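Local coordinates for beta-N-acetylglucosaminidase-like protein Glycoside hydrolase family 20 (Flavobacterium johnsoniae, PDB 6YHH) that probably removes terminal N-acetylglucosamine units from chitin-derived oligosaccharides, as a family 20 beta-N-acetylhexosaminidase of a chitin utilization locus, at residues Pro13-Val18 and Ser139-Phe144; Asp91-Leu96 and Asn106-Leu111; Leu149-Ser154 and Phe178-Val183; Ile227-Asp232 and Ala309-Gly314. All coordinates share one frame; numbering follows the deposited sequence.

Contact 1 of 4, residues Pro13-Val18 and Ser139-Phe144; sequences PQNVVV and SDFPRF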
loop_
_atom_site.group_PDB
_atom_site.type_symbol
_atom_site.label_atom_id
_atom_site.label_comp_id
_atom_site.label_asym_id
_atom_site.label_seq_id
_atom_site.Cartn_x
_atom_site.Cartn_y
_atom_site.Cartn_z
ATOM N N PRO A 13 22.199 -12.472 -16.628
ATOM C CA PRO A 13 23.587 -12.153 -16.288
ATOM C C PRO A 13 24.563 -12.352 -17.469
ATOM O O PRO A 13 24.270 -13.063 -18.448
ATOM C CB PRO A 13 23.914 -13.118 -15.194
ATOM C CG PRO A 13 22.566 -13.440 -14.540
ATOM C CD PRO A 13 21.666 -13.506 -15.740
ATOM N N GLN A 14 25.698 -11.688 -17.375
ATOM C CA GLN A 14 26.695 -11.632 -18.466
ATOM C C GLN A 14 27.257 -13.063 -18.723
ATOM O O GLN A 14 27.570 -13.422 -19.871
ATOM C CB GLN A 14 27.856 -10.666 -18.162
ATOM C CG GLN A 14 27.499 -9.170 -18.000
ATOM C CD GLN A 14 27.043 -8.494 -19.282
ATOM O OE1 GLN A 14 27.266 -8.991 -20.430
ATOM N NE2 GLN A 14 26.330 -7.359 -19.100
ATOM N N ASN A 15 27.360 -13.847 -17.689
ATOM C CA ASN A 15 27.863 -15.243 -17.787
ATOM C C ASN A 15 27.054 -16.114 -16.880
ATOM O O ASN A 15 26.933 -15.807 -15.672
ATOM C CB ASN A 15 29.329 -15.341 -17.354
ATOM C CG ASN A 15 30.246 -14.426 -18.135
ATOM O OD1 ASN A 15 30.536 -13.271 -17.763
ATOM N ND2 ASN A 15 30.657 -14.909 -19.240
ATOM N N VAL A 16 26.568 -17.210 -17.430
ATOM C CA VAL A 16 25.761 -18.163 -16.620
ATOM C C VAL A 16 26.110 -19.568 -17.053
ATOM O O VAL A 16 25.879 -19.907 -18.215
ATOM C CB VAL A 16 24.254 -18.001 -16.880
ATOM C CG1 VAL A 16 23.434 -19.006 -16.038
ATOM C CG2 VAL A 16 23.833 -16.552 -16.626
ATOM N N VAL A 17 26.526 -20.402 -16.114
ATOM C CA VAL A 17 26.686 -21.835 -16.380
ATOM C C VAL A 17 25.972 -22.637 -15.298
ATOM O O VAL A 17 26.160 -22.349 -14.125
ATOM C CB VAL A 17 28.173 -22.208 -16.419
ATOM C CG1 VAL A 17 28.357 -23.699 -16.754
ATOM C CG2 VAL A 17 28.834 -21.349 -17.465
ATOM N N VAL A 18 25.183 -23.610 -15.714
ATOM C CA VAL A 18 24.566 -24.497 -14.718
ATOM C C VAL A 18 25.270 -25.859 -14.786
ATOM O O VAL A 18 25.385 -26.433 -15.877
ATOM C CB VAL A 18 23.092 -24.709 -15.059
ATOM C CG1 VAL A 18 22.423 -25.698 -14.117
ATOM C CG2 VAL A 18 22.397 -23.347 -15.061
ATOM N N SER A 139 28.935 -14.886 -13.349
ATOM C CA SER A 139 29.741 -13.737 -13.154
ATOM C C SER A 139 29.120 -12.634 -13.989
ATOM O O SER A 139 28.691 -12.867 -15.138
ATOM C CB SER A 139 31.273 -13.937 -13.446
ATOM O OG SER A 139 31.452 -14.183 -14.747
ATOM N N ASP A 140 29.042 -11.452 -13.377
ATOM C CA ASP A 140 28.118 -10.438 -13.930
ATOM C C ASP A 140 28.598 -9.042 -13.680
ATOM O O ASP A 140 29.434 -8.800 -12.823
ATOM C CB ASP A 140 26.723 -10.665 -13.211
ATOM C CG ASP A 140 25.526 -10.150 -13.971
ATOM O OD1 ASP A 140 25.618 -9.802 -15.168
ATOM O OD2 ASP A 140 24.432 -10.140 -13.339
ATOM N N PHE A 141 28.068 -8.115 -14.467
ATOM C CA PHE A 141 28.374 -6.726 -14.355
ATOM C C PHE A 141 27.414 -6.019 -15.326
ATOM O O PHE A 141 26.908 -6.631 -16.261
ATOM C CB PHE A 141 29.861 -6.445 -14.805
ATOM C CG PHE A 141 30.196 -7.025 -16.206
ATOM C CD1 PHE A 141 30.642 -8.301 -16.352
ATOM C CD2 PHE A 141 29.926 -6.291 -17.364
ATOM C CE1 PHE A 141 30.888 -8.854 -17.609
ATOM C CE2 PHE A 141 30.220 -6.789 -18.628
ATOM C CZ PHE A 141 30.702 -8.095 -18.732
ATOM N N PRO A 142 27.217 -4.692 -15.112
ATOM C CA PRO A 142 26.322 -3.981 -15.985
ATOM C C PRO A 142 26.938 -3.479 -17.302
ATOM O O PRO A 142 28.074 -2.951 -17.318
ATOM C CB PRO A 142 25.928 -2.735 -15.109
ATOM C CG PRO A 142 27.104 -2.500 -14.237
ATOM C CD PRO A 142 27.662 -3.868 -13.991
ATOM N N ARG A 143 26.124 -3.452 -18.360
ATOM C CA ARG A 143 26.500 -2.827 -19.601
ATOM C C ARG A 143 26.629 -1.334 -19.523
ATOM O O ARG A 143 27.616 -0.757 -20.065
ATOM C CB ARG A 143 25.493 -3.219 -20.703
ATOM C CG ARG A 143 25.846 -2.679 -22.096
ATOM C CD ARG A 143 24.801 -3.097 -23.134
ATOM N NE ARG A 143 25.109 -2.413 -24.383
ATOM C CZ ARG A 143 24.180 -2.118 -25.309
ATOM N NH1 ARG A 143 22.908 -2.449 -25.133
ATOM N NH2 ARG A 143 24.484 -1.424 -26.393
ATOM N N PHE A 144 25.712 -0.637 -18.812
ATOM C CA PHE A 144 25.752 0.817 -18.687
ATOM C C PHE A 144 25.802 1.162 -17.240
ATOM O O PHE A 144 25.170 0.446 -16.386
ATOM C CB PHE A 144 24.465 1.474 -19.286
ATOM C CG PHE A 144 24.334 1.296 -20.778
ATOM C CD1 PHE A 144 25.112 2.078 -21.632
ATOM C CD2 PHE A 144 23.463 0.362 -21.347
ATOM C CE1 PHE A 144 25.016 1.891 -23.020
ATOM C CE2 PHE A 144 23.371 0.214 -22.716
ATOM C CZ PHE A 144 24.147 1.001 -23.545
#

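Contact 2 of 4, residues Asp91-Leu96 and Asn106-Leu111; sequences DESYSL and NATSDL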
loop_
_atom_site.group_PDB
_atom_site.type_symbol
_atom_site.label_atom_id
_atom_site.label_comp_id
_atom_site.label_asym_id
_atom_site.label_seq_id
_atom_site.Cartn_x
_atom_site.Cartn_y
_atom_site.Cartn_z
ATOM N N ASP A 91 32.479 -0.044 -9.802
ATOM C CA ASP A 91 32.574 -1.444 -10.134
ATOM C C ASP A 91 31.438 -2.174 -9.429
ATOM O O ASP A 91 31.423 -2.288 -8.171
ATOM C CB ASP A 91 33.945 -2.027 -9.630
ATOM C CG ASP A 91 34.115 -3.449 -9.972
ATOM O OD1 ASP A 91 33.164 -4.154 -10.269
ATOM O OD2 ASP A 91 35.249 -4.001 -9.887
ATOM N N GLU A 92 30.422 -2.576 -10.197
ATOM C CA GLU A 92 29.188 -3.195 -9.659
ATOM C C GLU A 92 29.184 -4.671 -9.958
ATOM O O GLU A 92 28.146 -5.342 -9.860
ATOM C CB GLU A 92 27.943 -2.531 -10.346
ATOM C CG GLU A 92 27.752 -1.105 -9.945
ATOM C CD GLU A 92 26.513 -0.570 -10.636
ATOM O OE1 GLU A 92 25.410 -0.933 -10.135
ATOM O OE2 GLU A 92 26.620 0.094 -11.688
ATOM N N SER A 93 30.347 -5.199 -10.310
ATOM C CA SER A 93 30.444 -6.622 -10.673
ATOM C C SER A 93 30.341 -7.558 -9.470
ATOM O O SER A 93 30.559 -7.144 -8.335
ATOM C CB SER A 93 31.802 -6.917 -11.347
ATOM O OG SER A 93 32.957 -6.756 -10.508
ATOM N N TYR A 94 30.058 -8.836 -9.731
ATOM C CA TYR A 94 30.029 -9.845 -8.681
ATOM C C TYR A 94 30.120 -11.180 -9.346
ATOM O O TYR A 94 29.850 -11.294 -10.573
ATOM C CB TYR A 94 28.744 -9.782 -7.789
ATOM C CG TYR A 94 27.481 -10.138 -8.569
ATOM C CD1 TYR A 94 26.815 -9.168 -9.354
ATOM C CD2 TYR A 94 27.019 -11.437 -8.630
ATOM C CE1 TYR A 94 25.730 -9.517 -10.135
ATOM C CE2 TYR A 94 25.947 -11.787 -9.407
ATOM C CZ TYR A 94 25.309 -10.867 -10.184
ATOM O OH TYR A 94 24.290 -11.323 -11.014
ATOM N N SER A 95 30.483 -12.195 -8.529
ATOM C CA SER A 95 30.311 -13.596 -8.917
ATOM C C SER A 95 29.492 -14.305 -7.846
ATOM O O SER A 95 29.492 -13.915 -6.674
ATOM C CB SER A 95 31.640 -14.348 -9.106
ATOM O OG SER A 95 32.293 -14.342 -7.886
ATOM N N LEU A 96 28.710 -15.228 -8.314
ATOM C CA LEU A 96 27.828 -16.038 -7.516
ATOM C C LEU A 96 28.066 -17.485 -7.879
ATOM O O LEU A 96 27.912 -17.891 -9.001
ATOM C CB LEU A 96 26.323 -15.648 -7.811
ATOM C CG LEU A 96 25.254 -16.594 -7.272
ATOM C CD1 LEU A 96 25.399 -16.642 -5.742
ATOM C CD2 LEU A 96 23.846 -16.114 -7.656
ATOM N N ASN A 106 31.068 -13.218 -4.258
ATOM C CA ASN A 106 32.299 -12.443 -4.190
ATOM C C ASN A 106 32.088 -11.193 -4.998
ATOM O O ASN A 106 31.671 -11.291 -6.132
ATOM C CB ASN A 106 33.426 -13.256 -4.836
ATOM C CG ASN A 106 33.946 -14.379 -3.945
ATOM O OD1 ASN A 106 34.108 -15.504 -4.367
ATOM N ND2 ASN A 106 34.198 -14.064 -2.757
ATOM N N ALA A 107 32.409 -10.040 -4.448
ATOM C CA ALA A 107 32.273 -8.809 -5.166
ATOM C C ALA A 107 33.292 -7.813 -4.802
ATOM O O ALA A 107 33.743 -7.744 -3.690
ATOM C CB ALA A 107 30.883 -8.197 -4.980
ATOM N N THR A 108 33.660 -6.988 -5.766
ATOM C CA THR A 108 34.554 -5.888 -5.459
ATOM C C THR A 108 34.082 -5.051 -4.281
ATOM O O THR A 108 34.857 -4.651 -3.408
ATOM C CB THR A 108 34.746 -4.985 -6.666
ATOM O OG1 THR A 108 35.276 -5.744 -7.734
ATOM C CG2 THR A 108 35.622 -3.843 -6.352
ATOM N N SER A 109 32.807 -4.722 -4.266
ATOM C CA SER A 109 32.253 -3.938 -3.153
ATOM C C SER A 109 30.826 -4.468 -2.800
ATOM O O SER A 109 30.301 -5.391 -3.424
ATOM C CB SER A 109 32.211 -2.456 -3.437
ATOM O OG SER A 109 31.071 -2.166 -4.262
ATOM N N ASP A 110 30.263 -3.934 -1.726
ATOM C CA ASP A 110 28.878 -4.205 -1.354
ATOM C C ASP A 110 27.914 -3.906 -2.521
ATOM O O ASP A 110 26.866 -4.504 -2.573
ATOM C CB ASP A 110 28.487 -3.367 -0.153
ATOM C CG ASP A 110 28.971 -1.989 -0.303
ATOM O OD1 ASP A 110 30.185 -1.765 0.023
ATOM O OD2 ASP A 110 28.257 -1.096 -0.794
ATOM N N LEU A 111 28.223 -3.031 -3.475
ATOM C CA LEU A 111 27.263 -2.736 -4.552
ATOM C C LEU A 111 27.052 -3.986 -5.408
ATOM O O LEU A 111 25.912 -4.392 -5.691
ATOM C CB LEU A 111 27.713 -1.577 -5.398
ATOM C CG LEU A 111 27.878 -0.252 -4.706
ATOM C CD1 LEU A 111 28.399 0.742 -5.679
ATOM C CD2 LEU A 111 26.613 0.276 -4.066
HETATM O O HOH W 1 31.093 -4.835 -6.836
HETATM O O HOH W 2 32.082 -0.697 -6.082
HETATM O O HOH W 3 33.490 -8.488 -8.418
HETATM O O HOH W 4 31.544 -16.420 -6.127
#

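Contact 3 of 4, residues Leu149-Ser154 and Phe178-Val183; sequences LMLDAS and FHWHLV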
loop_
_atom_site.group_PDB
_atom_site.type_symbol
_atom_site.label_atom_id
_atom_site.label_comp_id
_atom_site.label_asym_id
_atom_site.label_seq_id
_atom_site.Cartn_x
_atom_site.Cartn_y
_atom_site.Cartn_z
ATOM N N LEU A 149 15.205 5.095 -13.260
ATOM C CA LEU A 149 13.760 5.424 -13.340
ATOM C C LEU A 149 13.606 6.874 -12.895
ATOM O O LEU A 149 14.099 7.219 -11.823
ATOM C CB LEU A 149 12.882 4.564 -12.370
ATOM C CG LEU A 149 11.381 4.846 -12.346
ATOM C CD1 LEU A 149 10.652 4.564 -13.639
ATOM C CD2 LEU A 149 10.741 4.045 -11.184
ATOM N N MET A 150 12.844 7.639 -13.681
ATOM C CA MET A 150 12.380 8.962 -13.313
ATOM C C MET A 150 10.965 8.847 -12.740
ATOM O O MET A 150 10.099 8.290 -13.384
ATOM C CB MET A 150 12.373 9.922 -14.462
ATOM C CG MET A 150 12.145 11.344 -13.992
ATOM S SD MET A 150 11.457 12.411 -15.257
ATOM C CE MET A 150 9.810 11.704 -15.098
ATOM N N LEU A 151 10.742 9.421 -11.572
ATOM C CA LEU A 151 9.363 9.539 -10.982
ATOM C C LEU A 151 8.901 10.991 -10.979
ATOM O O LEU A 151 9.622 11.874 -10.464
ATOM C CB LEU A 151 9.345 9.022 -9.554
ATOM C CG LEU A 151 8.010 9.032 -8.765
ATOM C CD1 LEU A 151 7.956 7.873 -7.729
ATOM C CD2 LEU A 151 7.787 10.348 -8.067
ATOM N N ASP A 152 7.809 11.254 -11.674
ATOM C CA ASP A 152 7.150 12.615 -11.715
ATOM C C ASP A 152 6.288 12.758 -10.494
ATOM O O ASP A 152 5.232 12.086 -10.346
ATOM C CB ASP A 152 6.357 12.697 -13.001
ATOM C CG ASP A 152 5.529 13.930 -13.170
ATOM O OD1 ASP A 152 5.488 14.845 -12.280
ATOM O OD2 ASP A 152 4.829 13.979 -14.221
ATOM N N ALA A 153 6.755 13.569 -9.540
ATOM C CA ALA A 153 5.973 13.794 -8.334
ATOM C C ALA A 153 5.090 15.063 -8.429
ATOM O O ALA A 153 4.354 15.399 -7.497
ATOM C CB ALA A 153 6.911 13.911 -7.139
ATOM N N SER A 154 5.129 15.750 -9.576
ATOM C CA SER A 154 4.380 16.989 -9.737
ATOM C C SER A 154 2.926 16.750 -10.265
ATOM O O SER A 154 1.969 17.291 -9.726
ATOM C CB SER A 154 5.130 17.957 -10.688
ATOM O OG SER A 154 4.369 19.118 -10.955
ATOM N N PHE A 178 17.692 6.907 -9.393
ATOM C CA PHE A 178 16.297 7.371 -9.201
ATOM C C PHE A 178 16.290 8.854 -9.446
ATOM O O PHE A 178 16.905 9.620 -8.721
ATOM C CB PHE A 178 15.866 7.053 -7.820
ATOM C CG PHE A 178 14.480 7.564 -7.448
ATOM C CD1 PHE A 178 13.335 6.935 -7.934
ATOM C CD2 PHE A 178 14.314 8.673 -6.665
ATOM C CE1 PHE A 178 12.083 7.386 -7.611
ATOM C CE2 PHE A 178 13.007 9.088 -6.344
ATOM C CZ PHE A 178 11.937 8.428 -6.796
ATOM N N HIS A 179 15.684 9.250 -10.544
ATOM C CA HIS A 179 15.607 10.648 -10.938
ATOM C C HIS A 179 14.226 11.167 -10.468
ATOM O O HIS A 179 13.168 10.689 -10.832
ATOM C CB HIS A 179 15.865 10.747 -12.434
ATOM C CG HIS A 179 15.507 12.032 -13.107
ATOM N ND1 HIS A 179 15.487 12.107 -14.484
ATOM C CD2 HIS A 179 15.142 13.274 -12.655
ATOM C CE1 HIS A 179 15.081 13.304 -14.855
ATOM N NE2 HIS A 179 14.879 14.032 -13.774
ATOM N N TRP A 180 14.280 12.211 -9.652
ATOM C CA TRP A 180 13.061 12.684 -8.938
ATOM C C TRP A 180 12.648 14.041 -9.541
ATOM O O TRP A 180 13.311 15.083 -9.356
ATOM C CB TRP A 180 13.386 12.787 -7.447
ATOM C CG TRP A 180 12.257 12.607 -6.452
ATOM C CD1 TRP A 180 10.921 12.393 -6.662
ATOM C CD2 TRP A 180 12.447 12.568 -5.019
ATOM N NE1 TRP A 180 10.266 12.191 -5.474
ATOM C CE2 TRP A 180 11.184 12.287 -4.436
ATOM C CE3 TRP A 180 13.558 12.702 -4.207
ATOM C CZ2 TRP A 180 11.023 12.157 -3.067
ATOM C CZ3 TRP A 180 13.392 12.621 -2.834
ATOM C CH2 TRP A 180 12.126 12.330 -2.295
ATOM N N HIS A 181 11.569 14.013 -10.309
ATOM C CA HIS A 181 11.055 15.196 -11.014
ATOM C C HIS A 181 10.098 15.881 -10.067
ATOM O O HIS A 181 8.931 15.457 -9.941
ATOM C CB HIS A 181 10.426 14.749 -12.371
ATOM C CG HIS A 181 9.924 15.878 -13.238
ATOM N ND1 HIS A 181 10.720 16.462 -14.194
ATOM C CD2 HIS A 181 8.745 16.563 -13.283
ATOM C CE1 HIS A 181 10.072 17.456 -14.758
ATOM N NE2 HIS A 181 8.858 17.508 -14.262
ATOM N N LEU A 182 10.646 16.873 -9.333
ATOM C CA LEU A 182 10.084 17.381 -8.124
ATOM C C LEU A 182 9.288 18.693 -8.265
ATOM O O LEU A 182 8.673 19.155 -7.298
ATOM C CB LEU A 182 11.201 17.579 -7.089
ATOM C CG LEU A 182 11.783 16.334 -6.460
ATOM C CD1 LEU A 182 13.167 16.609 -5.908
ATOM C CD2 LEU A 182 10.831 15.963 -5.376
ATOM N N VAL A 183 9.199 19.179 -9.501
ATOM C CA VAL A 183 8.535 20.402 -9.840
ATOM C C VAL A 183 8.077 20.366 -11.292
ATOM O O VAL A 183 8.810 19.863 -12.161
ATOM C CB VAL A 183 9.493 21.637 -9.695
ATOM C CG1 VAL A 183 8.646 22.889 -9.920
ATOM C CG2 VAL A 183 10.251 21.592 -8.328
#

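Contact 4 of 4, residues Ile227-Asp232 and Ala309-Gly314; sequences IVPEID and AYFHIG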
loop_
_atom_site.group_PDB
_atom_site.type_symbol
_atom_site.label_atom_id
_atom_site.label_comp_id
_atom_site.label_asym_id
_atom_site.label_seq_id
_atom_site.Cartn_x
_atom_site.Cartn_y
_atom_site.Cartn_z
ATOM N N ILE A 227 20.291 9.266 -6.113
ATOM C CA ILE A 227 19.201 10.119 -6.434
ATOM C C ILE A 227 19.631 11.356 -7.175
ATOM O O ILE A 227 20.581 12.091 -6.707
ATOM C CB ILE A 227 18.335 10.457 -5.205
ATOM C CG1 ILE A 227 17.778 9.174 -4.514
ATOM C CG2 ILE A 227 17.233 11.500 -5.546
ATOM C CD1 ILE A 227 16.796 9.413 -3.393
ATOM N N VAL A 228 18.949 11.628 -8.282
ATOM C CA VAL A 228 19.199 12.781 -9.099
ATOM C C VAL A 228 17.928 13.660 -9.001
ATOM O O VAL A 228 16.871 13.303 -9.558
ATOM C CB VAL A 228 19.530 12.420 -10.577
ATOM C CG1 VAL A 228 19.699 13.665 -11.377
ATOM C CG2 VAL A 228 20.767 11.523 -10.638
ATOM N N PRO A 229 17.988 14.759 -8.223
ATOM C CA PRO A 229 16.862 15.713 -8.164
ATOM C C PRO A 229 16.731 16.591 -9.375
ATOM O O PRO A 229 17.715 16.879 -10.061
ATOM C CB PRO A 229 17.246 16.567 -6.937
ATOM C CG PRO A 229 18.748 16.656 -7.114
ATOM C CD PRO A 229 19.160 15.273 -7.492
ATOM N N GLU A 230 15.492 16.970 -9.718
ATOM C CA GLU A 230 15.246 17.887 -10.832
ATOM C C GLU A 230 14.356 19.001 -10.420
ATOM O O GLU A 230 13.252 18.784 -9.883
ATOM C CB GLU A 230 14.634 17.186 -12.044
ATOM C CG GLU A 230 14.486 18.076 -13.276
ATOM C CD GLU A 230 13.656 17.479 -14.418
ATOM O OE1 GLU A 230 13.425 16.217 -14.412
ATOM O OE2 GLU A 230 13.245 18.229 -15.327
ATOM N N ILE A 231 14.842 20.208 -10.641
ATOM C CA ILE A 231 14.049 21.418 -10.603
ATOM C C ILE A 231 13.994 21.989 -12.023
ATOM O O ILE A 231 14.966 22.571 -12.519
ATOM C CB ILE A 231 14.619 22.466 -9.630
ATOM C CG1 ILE A 231 14.558 21.933 -8.203
ATOM C CG2 ILE A 231 13.745 23.685 -9.704
ATOM C CD1 ILE A 231 15.194 22.924 -7.199
ATOM N N ASP A 232 12.875 21.771 -12.728
ATOM C CA ASP A 232 12.800 22.039 -14.129
ATOM C C ASP A 232 12.567 23.543 -14.428
ATOM O O ASP A 232 11.529 24.101 -14.068
ATOM C CB ASP A 232 11.642 21.163 -14.689
ATOM C CG ASP A 232 11.516 21.195 -16.195
ATOM O OD1 ASP A 232 12.148 22.025 -16.841
ATOM O OD2 ASP A 232 10.714 20.355 -16.729
ATOM N N ALA A 309 26.188 13.690 -6.967
ATOM C CA ALA A 309 26.936 14.709 -7.681
ATOM C C ALA A 309 26.270 15.410 -8.811
ATOM O O ALA A 309 26.885 16.309 -9.425
ATOM C CB ALA A 309 28.244 14.089 -8.169
ATOM N N TYR A 310 25.020 14.999 -9.180
ATOM C CA TYR A 310 24.323 15.491 -10.366
ATOM C C TYR A 310 23.044 16.224 -9.953
ATOM O O TYR A 310 22.285 15.765 -9.088
ATOM C CB TYR A 310 23.962 14.340 -11.322
ATOM C CG TYR A 310 25.181 13.511 -11.586
ATOM C CD1 TYR A 310 26.081 13.948 -12.490
ATOM C CD2 TYR A 310 25.490 12.467 -10.797
ATOM C CE1 TYR A 310 27.269 13.251 -12.690
ATOM C CE2 TYR A 310 26.653 11.762 -10.950
ATOM C CZ TYR A 310 27.539 12.171 -11.926
ATOM O OH TYR A 310 28.755 11.486 -12.096
ATOM N N PHE A 311 22.806 17.347 -10.597
ATOM C CA PHE A 311 21.615 18.143 -10.355
ATOM C C PHE A 311 20.977 18.456 -11.701
ATOM O O PHE A 311 21.616 19.064 -12.573
ATOM C CB PHE A 311 21.865 19.439 -9.521
ATOM C CG PHE A 311 20.633 19.963 -8.903
ATOM C CD1 PHE A 311 19.632 20.568 -9.669
ATOM C CD2 PHE A 311 20.459 19.783 -7.540
ATOM C CE1 PHE A 311 18.445 21.014 -8.999
ATOM C CE2 PHE A 311 19.279 20.184 -6.900
ATOM C CZ PHE A 311 18.265 20.743 -7.639
ATOM N N HIS A 312 19.727 18.033 -11.880
ATOM C CA HIS A 312 18.979 18.204 -13.135
ATOM C C HIS A 312 18.216 19.519 -13.051
ATOM O O HIS A 312 17.389 19.714 -12.181
ATOM C CB HIS A 312 18.103 16.956 -13.341
ATOM C CG HIS A 312 17.697 16.652 -14.749
ATOM N ND1 HIS A 312 17.057 17.543 -15.604
ATOM C CD2 HIS A 312 17.721 15.463 -15.402
ATOM C CE1 HIS A 312 16.750 16.911 -16.721
ATOM N NE2 HIS A 312 17.155 15.657 -16.626
ATOM N N ILE A 313 18.418 20.410 -14.034
ATOM C CA ILE A 313 17.731 21.683 -14.115
ATOM C C ILE A 313 16.664 21.675 -15.171
ATOM O O ILE A 313 16.095 22.659 -15.568
ATOM C CB ILE A 313 18.732 22.870 -14.258
ATOM C CG1 ILE A 313 19.686 22.698 -15.455
ATOM C CG2 ILE A 313 19.488 23.079 -12.942
ATOM C CD1 ILE A 313 19.100 22.582 -16.787
ATOM N N GLY A 314 16.345 20.476 -15.684
ATOM C CA GLY A 314 15.274 20.429 -16.666
ATOM C C GLY A 314 15.558 21.080 -18.005
ATOM O O GLY A 314 16.526 20.703 -18.694
HETATM O O HOH W 5 22.792 13.209 -8.086
#

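Contact 1 of 4, residues Pro13-Val18 and Ser139-Phe144
Q14 lies across the ring of F141, and its side chain can be followed atom by atom. Q14 CB approaches F141 CE1 at 3.6 Å. Q14 CG then sits over the ring centre, 3.4 Å from the F141 centroid and 11° off the normal, a CH-pi contact over one face. A bend at chi2 (-68°) lays the amide back over the same ring, the two planes 13° apart, and Q14 CD stands 3.7 Å from F141 CE2. At the tip, Q14 NE2 donates to F141 O over 3.0 Å with that oxygen close to the amide plane, so a single residue holds Q14 by its ring and by its carbonyl. The Q14 backbone is tied as well: its N gives a hydrogen bond of 2.9 Å to D140 OD1, reaching the carboxylate from above its plane. P13 CB packs on the other oxygen, 3.5 Å from D140 OD2. Next along, N15 and S139 form an antiparallel hydrogen-bonded pair, S139 N to N15 O at 3.2 Å and a weak return bond. D140 has a further partner in W476 NE1, while R143 forms a salt bridge with D427. The contact thus joins strand 15-19 antiparallel to the end of strand 131-140, which also pairs with strand 94-99, just where the chain leaves this sheet to lead into strand 146-152 of the barrel.

Contact 2 of 4, residues Asp91-Leu96 and Asn106-Leu111
T108 OG1 donates to D91 OD2 over 2.8 Å, meeting the carboxylate from 60° above its plane. The other oxygen of D91 is gripped twice from its own segment: S93 N closes an Asx turn on D91 OD1, and S93 OG donates to the syn lone pair of the same atom at 2.6 Å. D91 extends its carboxylate away from the backbone N (chi1 -179°), across to the threonine, and three donors together fix its rotation. Waters supply further links. One gives hydrogen bonds to D91 O and S93 O while accepting from S109 N; a second donates to D91 O and accepts from S109 OG; a third accepts from T108 N, 3.1 Å away, and donates to S93 OG. S109 OG also accepts from L111 N, the capping bond at the start of helix 110-123. Farther along, S95 N reaches N106 O at 2.8 Å and 169°, and N106 N returns to S95 O at 3.0 Å, a hydrogen-bonded antiparallel pair. Beside it a fourth water accepts from S95 OG and donates to N106 OD1. Y94 CB touches A107 CB at 3.9 Å, and the phenol runs off to T119 OG1. Paired ends of strands 94-99 and 102-107 make this a beta hairpin; where the strands part, three waters bridge the two segments as the second strand passes through S109, the N-cap residue, into helix 110-123.

Contact 3 of 4, residues Leu149-Ser154 and Phe178-Val183
Strands 149-152 and 178-181 run parallel, their axes 4.7 Å apart at closest approach and 21° from exact alignment. Four backbone bonds alternate between them, from H179 N to L149 O (2.9 Å) through to A153 N on H181 O (2.9 Å). L149, L151, F178 and W180 share one face, toward helix 160-172: L151 CB packs on F178 CE1 at 3.7 Å, and L151 CD2 lies alongside the indole, 4.0 Å from W180 CD1. The other face, toward the barrel interior, carries D152 and the two histidines with M150 among them. M150 CG is swung away from the backbone N (chi1 -169°), which sets it over the H179 ring, 3.5 Å from the centroid; M150 SD follows at 4.1 Å. D152 OD1 accepts from S154 N, closing an Asx turn, and D152 OD2 pairs with R155. H179 ND1 and NE2 are hydrogen-bonded to E447 and E230, H181 NE2 and ND1 to D184 and E230. With both nitrogens of each ring held by carboxylates, the ring rotations are fixed, and the shared E230 ties this strand to strand 226-230.

Contact 4 of 4, residues Ile227-Asp232 and Ala309-Gly314
The H312 ring carries the E230 carboxylate over one face, the planes 25° apart and E230 OE1 4.0 Å above the ring centre. That oxygen is hydrogen-bonded to H181 ND1 and H179 NE2, and E230 OE2 to W366 NE1. At the ring edge, G314 N donates in plane to H312 ND1 over 3.0 Å, which fixes that nitrogen as an acceptor; H312 NE2 is hydrogen-bonded to H381, and H179 also stacks on H312. F311 has P229 O over one face, I231 CG1 at its edge in plane, and P229 CG packed 3.6 Å from F311 CE2. Bridged side by side, and both with CG turned away from the backbone N (chi1 -174° and -156°), E230 and H312 run alongside each other. These are neighbouring parallel strands of the TIM barrel of family 20, here bridged only at E230 and H312: H312 N gives a bond of 2.9 Å to P229 O, and I231 N one of 3.0 Å to H312 O. At the start of the strands, a water receives Y310 N and donates to I227 O. At the opposite end, D232 OD1 comes within 3.5 Å of G314 CA, a close approach that a residue without a side chain permits, and is hydrogen-bonded to G315 N. The D232 side chain lies about 7 Å from that of E317, the predicted proton donor.

Overall arrangement
Contacts 3 and 4 are buried strand pairs of the barrel, whereas contacts 1 and 2 are partly buried and belong to the mixed sheet of the N-terminal domain, with exposed residues and, in contact 2, several bridging waters. Each pair shares a sheet: strands 131-140 and 94-99 are neighbours, touching through a weak hydrogen bond between D140 OD2 and Y94 OH, and strands 177-184 and 226-230 are neighbours, joined through E230. The centres of contacts 3 and 4 are about 9 Å apart, but those of contacts 1 and 3 about 30 Å. Antiparallel pairing prevails in contacts 1 and 2, parallel in 3 and 4. Carboxylates serve in both, but meet backbone N-H and hydroxyl donors in the outer contacts and histidine rings in the barrel.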